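Local coordinates for protein Rho guanyl nucleotide exchange factor (Rom2), putative (Aspergillus fumigatus Af293, PDB 5O51) that probably acts, as a whole protein, as a guanine-nucleotide exchange factor for Rho-type GTPases, the part described here being its beta-propeller CNH domain, at residues S40-S45 against R57-A62; Q64-D69 against L78-K83. One frame throughout, in Å; residues are numbered along the deposited sequence.

Contact 1: S40-S45 against R57-A62; sequences SGIFIS and RRVLDA
The guanidinium group of Arg58 meets Ser40 with its edge: Ser40 O lies in its plane, 3.4 Å from NH1 in a weak hydrogen bond. Arg58 NH2 gives a firmer one to Ser40 OG at 3.1 Å, tilted out of that plane. A bend at chi3 (-72°) swings the guanidinium across to the 40-45 segment, to Ser40, and its plane stands 70° from the Phe43 ring, whose CZ is near NH2. The same ring rests CE2 on Arg58 CB. Within the 57-62 segment Arg58 NH1 forms a salt bridge with Asp61 OD1, approaching from above the carboxylate plane. The second guanidinium, that of Arg57, carries Ile44 CG2 over one face, 3.5 Å above the plane and displaced toward the rim of the group, and NH2 has a weak bond to Leu93 O.

On the face of the sheet that bears Ile42, Ile44 and Leu60, the contact is mainly aliphatic, with Arg57 at its margin. Ile44 CG2, set between backbone N and carbonyl carbon, presses tightly on Val59 CG1 at 3.5 Å, and Ile42 lies alongside Leu60, CD1 to CD1.

Antiparallel backbone bonds join strands 41-45 and 57-61, and Val59 and Leu60 both face Ile42 in a classic beta bulge. Ile42 O receives Val59 N at 2.9 Å and, weakly, Leu60 N.

The chemistry thus divides by face: a polar and aromatic side, where Arg58 shares NH1 between Asp61 and Ser40 O and its charge is probably partly offset by the carboxylate, and an aliphatic side bordered by the flat end of Arg57.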
ATOM      1  N   SER A  40       5.773  -5.766  17.986  1.00 42.08           N
ATOM      2  CA  SER A  40       6.882  -6.354  18.710  1.00 48.88           C
ATOM      3  C   SER A  40       8.021  -6.943  17.877  1.00 48.16           C
ATOM      4  O   SER A  40       9.134  -7.150  18.414  1.00 64.97           O
ATOM      5  CB  SER A  40       6.372  -7.575  19.438  1.00 54.05           C
ATOM      6  OG  SER A  40       6.650  -8.667  18.538  1.00 48.28           O
ATOM      7  N   GLY A  41       7.756  -7.329  16.644  1.00 44.69           N
ATOM      8  CA  GLY A  41       8.721  -8.095  15.835  1.00 41.14           C
ATOM      9  C   GLY A  41       8.234  -8.380  14.396  1.00 37.22           C
ATOM     10  O   GLY A  41       7.135  -8.033  14.053  1.00 35.18           O
ATOM     11  N   ILE A  42       9.113  -8.985  13.597  1.00 38.01           N
ATOM     12  CA  ILE A  42       8.885  -9.453  12.228  1.00 32.06           C
ATOM     13  C   ILE A  42       8.980 -10.984  12.250  1.00 34.20           C
ATOM     14  O   ILE A  42       9.924 -11.601  12.864  1.00 29.15           O
ATOM     15  CB  ILE A  42       9.881  -8.794  11.288  1.00 34.76           C
ATOM     16  CG1 ILE A  42       9.647  -7.283  11.257  1.00 35.88           C
ATOM     17  CG2 ILE A  42       9.751  -9.302   9.825  1.00 34.60           C
ATOM     18  CD1 ILE A  42      10.750  -6.523  10.564  1.00 36.86           C
ATOM     19  N   PHE A  43       8.004 -11.619  11.593  1.00 32.42           N
ATOM     20  CA  PHE A  43       7.873 -13.095  11.532  1.00 31.80           C
ATOM     21  C   PHE A  43       7.808 -13.547  10.071  1.00 31.64           C
ATOM     22  O   PHE A  43       7.378 -12.759   9.170  1.00 28.37           O
ATOM     23  CB  PHE A  43       6.628 -13.547  12.274  1.00 34.86           C
ATOM     24  CG  PHE A  43       6.572 -13.180  13.778  1.00 34.73           C
ATOM     25  CD1 PHE A  43       6.116 -11.928  14.205  1.00 37.61           C
ATOM     26  CD2 PHE A  43       6.940 -14.122  14.757  1.00 33.10           C
ATOM     27  CE1 PHE A  43       6.093 -11.603  15.572  1.00 40.62           C
ATOM     28  CE2 PHE A  43       6.895 -13.823  16.120  1.00 33.53           C
ATOM     29  CZ  PHE A  43       6.436 -12.558  16.533  1.00 37.83           C
ATOM     30  N   ILE A  44       8.191 -14.805   9.822  1.00 33.76           N
ATOM     31  CA  ILE A  44       8.053 -15.445   8.480  1.00 31.24           C
ATOM     32  C   ILE A  44       7.387 -16.784   8.609  1.00 35.49           C
ATOM     33  O   ILE A  44       7.636 -17.516   9.584  1.00 36.33           O
ATOM     34  CB  ILE A  44       9.398 -15.546   7.747  1.00 39.00           C
ATOM     35  CG1 ILE A  44       9.260 -16.126   6.346  1.00 37.21           C
ATOM     36  CG2 ILE A  44      10.459 -16.382   8.472  1.00 40.66           C
ATOM     37  CD1 ILE A  44      10.395 -15.690   5.442  1.00 37.72           C
ATOM     38  N   SER A  45       6.468 -17.096   7.676  1.00 34.63           N
ATOM     39  CA  SER A  45       5.877 -18.439   7.540  1.00 40.13           C
ATOM     40  C   SER A  45       5.881 -18.812   6.041  1.00 38.33           C
ATOM     41  O   SER A  45       6.149 -17.976   5.187  1.00 39.91           O
ATOM     42  CB  SER A  45       4.403 -18.515   8.027  1.00 44.21           C
ATOM     43  OG  SER A  45       3.575 -17.730   7.173  1.00 44.85           O
ATOM     44  N   ARG A  57       7.734 -17.942  12.431  1.00 41.76           N
ATOM     45  CA  ARG A  57       8.924 -17.808  13.333  1.00 42.89           C
ATOM     46  C   ARG A  57       9.517 -16.413  13.339  1.00 35.70           C
ATOM     47  O   ARG A  57       9.500 -15.722  12.331  1.00 31.66           O
ATOM     48  CB  ARG A  57      10.013 -18.817  12.958  1.00 44.68           C
ATOM     49  CG  ARG A  57      10.390 -18.912  11.516  1.00 52.30           C
ATOM     50  CD  ARG A  57      11.608 -19.871  11.304  1.00 58.99           C
ATOM     51  NE  ARG A  57      12.223 -19.495  10.038  1.00 53.18           N
ATOM     52  CZ  ARG A  57      13.223 -18.636   9.887  1.00 51.81           C
ATOM     53  NH1 ARG A  57      13.898 -18.179  10.923  1.00 62.18           N
ATOM     54  NH2 ARG A  57      13.607 -18.298   8.663  1.00 52.89           N
ATOM     55  N   ARG A  58       9.983 -16.001  14.487  1.00 31.72           N
ATOM     56  CA  ARG A  58      10.476 -14.671  14.687  1.00 35.24           C
ATOM     57  C   ARG A  58      11.792 -14.605  13.987  1.00 38.93           C
ATOM     58  O   ARG A  58      12.652 -15.513  14.155  1.00 34.89           O
ATOM     59  CB  ARG A  58      10.647 -14.384  16.184  1.00 37.10           C
ATOM     60  CG  ARG A  58      11.454 -13.142  16.525  1.00 38.42           C
ATOM     61  CD  ARG A  58      11.509 -12.950  18.047  1.00 36.65           C
ATOM     62  NE  ARG A  58      10.236 -12.505  18.604  1.00 39.29           N
ATOM     63  CZ  ARG A  58       9.828 -11.247  18.730  1.00 35.21           C
ATOM     64  NH1 ARG A  58      10.602 -10.256  18.345  1.00 41.93           N
ATOM     65  NH2 ARG A  58       8.598 -10.967  19.218  1.00 35.96           N
ATOM     66  N   VAL A  59      11.986 -13.538  13.220  1.00 40.89           N
ATOM     67  CA  VAL A  59      13.241 -13.364  12.464  1.00 38.48           C
ATOM     68  C   VAL A  59      13.957 -12.084  12.759  1.00 40.79           C
ATOM     69  O   VAL A  59      15.177 -12.027  12.596  1.00 34.99           O
ATOM     70  CB  VAL A  59      13.122 -13.417  10.925  1.00 39.78           C
ATOM     71  CG1 VAL A  59      12.851 -14.841  10.491  1.00 44.20           C
ATOM     72  CG2 VAL A  59      12.114 -12.376  10.336  1.00 36.02           C
ATOM     73  N   LEU A  60      13.232 -11.041  13.081  1.00 35.62           N
ATOM     74  CA  LEU A  60      13.898  -9.809  13.480  1.00 37.67           C
ATOM     75  C   LEU A  60      13.198  -9.234  14.694  1.00 41.37           C
ATOM     76  O   LEU A  60      11.942  -9.288  14.777  1.00 36.15           O
ATOM     77  CB  LEU A  60      13.908  -8.796  12.367  1.00 37.87           C
ATOM     78  CG  LEU A  60      14.808  -9.144  11.197  1.00 41.57           C
ATOM     79  CD1 LEU A  60      14.425  -8.357   9.938  1.00 43.73           C
ATOM     80  CD2 LEU A  60      16.258  -8.972  11.580  1.00 43.76           C
ATOM     81  N   ASP A  61      13.982  -8.712  15.667  1.00 40.23           N
ATOM     82  CA  ASP A  61      13.393  -7.890  16.724  1.00 45.25           C
ATOM     83  C   ASP A  61      13.321  -6.481  16.164  1.00 50.84           C
ATOM     84  O   ASP A  61      14.257  -6.010  15.526  1.00 75.40           O
ATOM     85  CB  ASP A  61      14.191  -7.924  18.043  1.00 44.88           C
ATOM     86  CG  ASP A  61      14.302  -9.345  18.616  1.00 50.73           C
ATOM     87  OD1 ASP A  61      13.499 -10.257  18.238  1.00 47.97           O
ATOM     88  OD2 ASP A  61      15.208  -9.536  19.434  1.00 51.51           O
ATOM     89  N   ALA A  62      12.233  -5.811  16.426  1.00 46.58           N
ATOM     90  CA  ALA A  62      11.980  -4.465  15.865  1.00 49.59           C
ATOM     91  C   ALA A  62      10.611  -4.182  16.301  1.00 47.46           C
ATOM     92  O   ALA A  62       9.771  -5.089  16.279  1.00 55.76           O
ATOM     93  CB  ALA A  62      12.054  -4.401  14.347  1.00 50.20           C
TER

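Contact 2: Q64-D69 against L78-K83; sequences QVTQID and LVLANK
Ile68 and Val79 lie side by side on one face of the hairpin and point the same way. Followed outward, Ile68 CB first passes Leu78 O at 3.9 Å. CG1, anti to the backbone N (chi1 -161°), comes closer to the same oxygen and also reaches Val79 CG2 at 4.1 Å. The tip, CD1, meets that same methyl, so the longer branch of Ile68 runs along one branch of Val79. The other branch, Val79 CG1, touches Val65 CG1, and Val65 CG2 in turn reaches Ala81 CB, which continues the apolar row along this face.

Near its open end the hairpin has a classic beta bulge, with Thr66 and Gln67 both facing Leu80. Thr66 N binds Leu80 O at 3.0 Å, nearly along the C=O axis, whereas Leu80 N binds Gln67 O. The extra residue brings Thr66 OG1 against Leu80 CG and CD2, 3.8 Å from each. Beyond the bulge Asn82 N bonds to Gln64 O from above the carbonyl plane, 47° out of it. The side chains of these two residues run together, CB to CB at 3.8 Å, with their amide planes 70° apart. Asp69 and Leu78 exchange two backbone bonds at the far end.

Strands 65-71 and 76-81 begin a four-stranded antiparallel sheet, one blade of the propeller, in which 65-71 is the edge strand on the side of the propeller's centre and 107-110 the edge at its rim. Cys24 and Val26 of strand 22-28 pack on Ile68, and Ile42 of strand 41-46 on Val65 and Val79. Toward the following blade, Gln67 NE2 is hydrogen-bonded to Phe116 O of strand 115-120, and Leu78 packs on Phe116 and Ala118.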
ATOM      1  N   GLN A  64       7.074  -1.521  16.677  1.00 41.81           N
ATOM      2  CA  GLN A  64       6.196  -0.578  15.958  1.00 45.45           C
ATOM      3  C   GLN A  64       6.353  -0.663  14.428  1.00 40.41           C
ATOM      4  O   GLN A  64       6.495   0.366  13.776  1.00 37.77           O
ATOM      5  CB  GLN A  64       6.516   0.852  16.389  1.00 53.80           C
ATOM      6  CG  GLN A  64       6.580   1.053  17.887  1.00 66.00           C
ATOM      7  CD  GLN A  64       5.233   0.875  18.505  1.00 67.89           C
ATOM      8  OE1 GLN A  64       4.276   1.563  18.143  1.00 75.31           O
ATOM      9  NE2 GLN A  64       5.140  -0.039  19.464  1.00 75.79           N
ATOM     10  N   VAL A  65       6.415  -1.874  13.879  1.00 39.24           N
ATOM     11  CA  VAL A  65       6.625  -2.057  12.399  1.00 34.17           C
ATOM     12  C   VAL A  65       5.318  -1.737  11.683  1.00 31.65           C
ATOM     13  O   VAL A  65       4.363  -2.515  11.762  1.00 41.62           O
ATOM     14  CB  VAL A  65       7.098  -3.456  12.020  1.00 34.71           C
ATOM     15  CG1 VAL A  65       7.329  -3.520  10.504  1.00 34.05           C
ATOM     16  CG2 VAL A  65       8.406  -3.786  12.772  1.00 36.37           C
ATOM     17  N   THR A  66       5.252  -0.573  11.038  1.00 34.97           N
ATOM     18  CA  THR A  66       4.013  -0.150  10.392  1.00 38.50           C
ATOM     19  C   THR A  66       3.969  -0.373   8.875  1.00 36.17           C
ATOM     20  O   THR A  66       2.892  -0.348   8.340  1.00 42.38           O
ATOM     21  CB  THR A  66       3.718   1.315  10.654  1.00 35.30           C
ATOM     22  OG1 THR A  66       4.829   2.057  10.158  1.00 39.81           O
ATOM     23  CG2 THR A  66       3.541   1.601  12.185  1.00 37.69           C
ATOM     24  N   GLN A  67       5.113  -0.523   8.194  1.00 38.09           N
ATOM     25  CA  GLN A  67       5.117  -0.780   6.749  1.00 36.76           C
ATOM     26  C   GLN A  67       6.345  -1.604   6.376  1.00 36.39           C
ATOM     27  O   GLN A  67       7.432  -1.509   6.981  1.00 37.29           O
ATOM     28  CB  GLN A  67       4.923   0.556   5.986  1.00 43.96           C
ATOM     29  CG  GLN A  67       4.483   0.404   4.553  1.00 45.24           C
ATOM     30  CD  GLN A  67       4.697   1.624   3.671  1.00 47.17           C
ATOM     31  OE1 GLN A  67       4.546   2.809   4.087  1.00 37.31           O
ATOM     32  NE2 GLN A  67       5.049   1.337   2.402  1.00 40.94           N
ATOM     33  N   ILE A  68       6.158  -2.507   5.424  1.00 35.04           N
ATOM     34  CA  ILE A  68       7.162  -3.454   5.001  1.00 32.21           C
ATOM     35  C   ILE A  68       7.008  -3.774   3.495  1.00 36.94           C
ATOM     36  O   ILE A  68       5.882  -3.863   2.972  1.00 38.84           O
ATOM     37  CB  ILE A  68       7.110  -4.726   5.861  1.00 38.75           C
ATOM     38  CG1 ILE A  68       8.405  -5.505   5.766  1.00 40.62           C
ATOM     39  CG2 ILE A  68       5.911  -5.639   5.549  1.00 37.88           C
ATOM     40  CD1 ILE A  68       8.536  -6.508   6.926  1.00 50.47           C
ATOM     41  N   ASP A  69       8.123  -3.918   2.810  1.00 35.03           N
ATOM     42  CA  ASP A  69       8.176  -4.239   1.373  1.00 37.99           C
ATOM     43  C   ASP A  69       9.543  -4.846   1.031  1.00 42.82           C
ATOM     44  O   ASP A  69      10.396  -5.071   1.953  1.00 39.12           O
ATOM     45  CB  ASP A  69       7.957  -2.977   0.555  1.00 39.91           C
ATOM     46  CG  ASP A  69       7.250  -3.240  -0.810  1.00 53.33           C
ATOM     47  OD1 ASP A  69       7.240  -4.389  -1.348  1.00 42.10           O
ATOM     48  OD2 ASP A  69       6.719  -2.253  -1.332  1.00 64.07           O
ATOM     49  N   LEU A  78      12.813  -3.907   2.954  1.00 42.11           N
ATOM     50  CA  LEU A  78      12.557  -2.517   3.418  1.00 39.65           C
ATOM     51  C   LEU A  78      11.541  -2.476   4.589  1.00 44.04           C
ATOM     52  O   LEU A  78      10.398  -3.048   4.507  1.00 37.57           O
ATOM     53  CB  LEU A  78      12.034  -1.686   2.276  1.00 39.76           C
ATOM     54  CG  LEU A  78      12.868  -1.703   0.974  1.00 40.38           C
ATOM     55  CD1 LEU A  78      12.102  -0.919  -0.085  1.00 42.87           C
ATOM     56  CD2 LEU A  78      14.234  -1.068   1.249  1.00 45.46           C
ATOM     57  N   VAL A  79      11.973  -1.862   5.700  1.00 37.82           N
ATOM     58  CA  VAL A  79      11.203  -1.878   6.958  1.00 36.71           C
ATOM     59  C   VAL A  79      11.041  -0.479   7.560  1.00 37.84           C
ATOM     60  O   VAL A  79      12.023   0.178   7.844  1.00 41.27           O
ATOM     61  CB  VAL A  79      11.904  -2.788   7.974  1.00 37.42           C
ATOM     62  CG1 VAL A  79      11.228  -2.750   9.346  1.00 39.67           C
ATOM     63  CG2 VAL A  79      11.938  -4.223   7.428  1.00 43.91           C
ATOM     64  N   LEU A  80       9.797  -0.061   7.808  1.00 37.10           N
ATOM     65  CA  LEU A  80       9.468   1.166   8.517  1.00 35.14           C
ATOM     66  C   LEU A  80       9.008   0.790   9.952  1.00 39.55           C
ATOM     67  O   LEU A  80       7.952   0.204  10.110  1.00 39.42           O
ATOM     68  CB  LEU A  80       8.406   1.939   7.795  1.00 39.69           C
ATOM     69  CG  LEU A  80       7.968   3.285   8.413  1.00 47.28           C
ATOM     70  CD1 LEU A  80       9.159   4.209   8.575  1.00 45.11           C
ATOM     71  CD2 LEU A  80       6.911   3.974   7.559  1.00 47.58           C
ATOM     72  N   ALA A  81       9.856   1.083  10.975  1.00 38.97           N
ATOM     73  CA  ALA A  81       9.680   0.656  12.380  1.00 36.92           C
ATOM     74  C   ALA A  81       9.861   1.882  13.278  1.00 38.33           C
ATOM     75  O   ALA A  81      10.930   2.528  13.283  1.00 40.72           O
ATOM     76  CB  ALA A  81      10.684  -0.404  12.766  1.00 35.56           C
ATOM     77  N   ASN A  82       8.789   2.253  13.950  1.00 42.04           N
ATOM     78  CA  ASN A  82       8.793   3.431  14.825  1.00 47.79           C
ATOM     79  C   ASN A  82       9.419   4.620  14.133  1.00 47.99           C
ATOM     80  O   ASN A  82      10.383   5.241  14.633  1.00 48.46           O
ATOM     81  CB  ASN A  82       9.515   3.094  16.116  1.00 44.25           C
ATOM     82  CG  ASN A  82       9.124   4.028  17.270  1.00 51.30           C
ATOM     83  OD1 ASN A  82       8.102   4.698  17.245  1.00 55.23           O
ATOM     84  ND2 ASN A  82       9.948   4.039  18.292  1.00 53.01           N
ATOM     85  N   LYS A  83       8.912   4.847  12.922  1.00 47.18           N
ATOM     86  CA  LYS A  83       9.240   5.990  12.038  1.00 51.11           C
ATOM     87  C   LYS A  83      10.615   6.025  11.439  1.00 49.01           C
ATOM     88  O   LYS A  83      10.965   6.980  10.741  1.00 48.38           O
ATOM     89  CB  LYS A  83       8.888   7.313  12.706  1.00 56.15           C
ATOM     90  CG  LYS A  83       7.446   7.295  13.174  1.00 56.26           C
ATOM     91  CD  LYS A  83       7.100   8.611  13.825  1.00 66.08           C
ATOM     92  CE  LYS A  83       5.595   8.717  14.019  1.00 75.67           C
ATOM     93  NZ  LYS A  83       5.274   9.735  15.053  1.00 84.64           N
TER

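Both contacts are antiparallel hairpins with a classic beta bulge, but they belong to successive blades: contact 1 joins the last two strands of one four-stranded sheet, contact 2 the first two of the next. Contact 1 lies about 20 Å from the chain centre, measured centre to centre, and contact 2 about 12 Å. Although farther out, contact 1 has the more buried residues; on the face of Phe43 the exposed Arg58 and Asp61 add charged chemistry, while contact 2 relies on backbone bonds, aliphatic side chains and uncharged polar ends. They meet through Ile42, whose CD1 is 4.0 Å from Val79 CG1 and whose CG2 approaches Ile68 CD1, an apolar seam between blades.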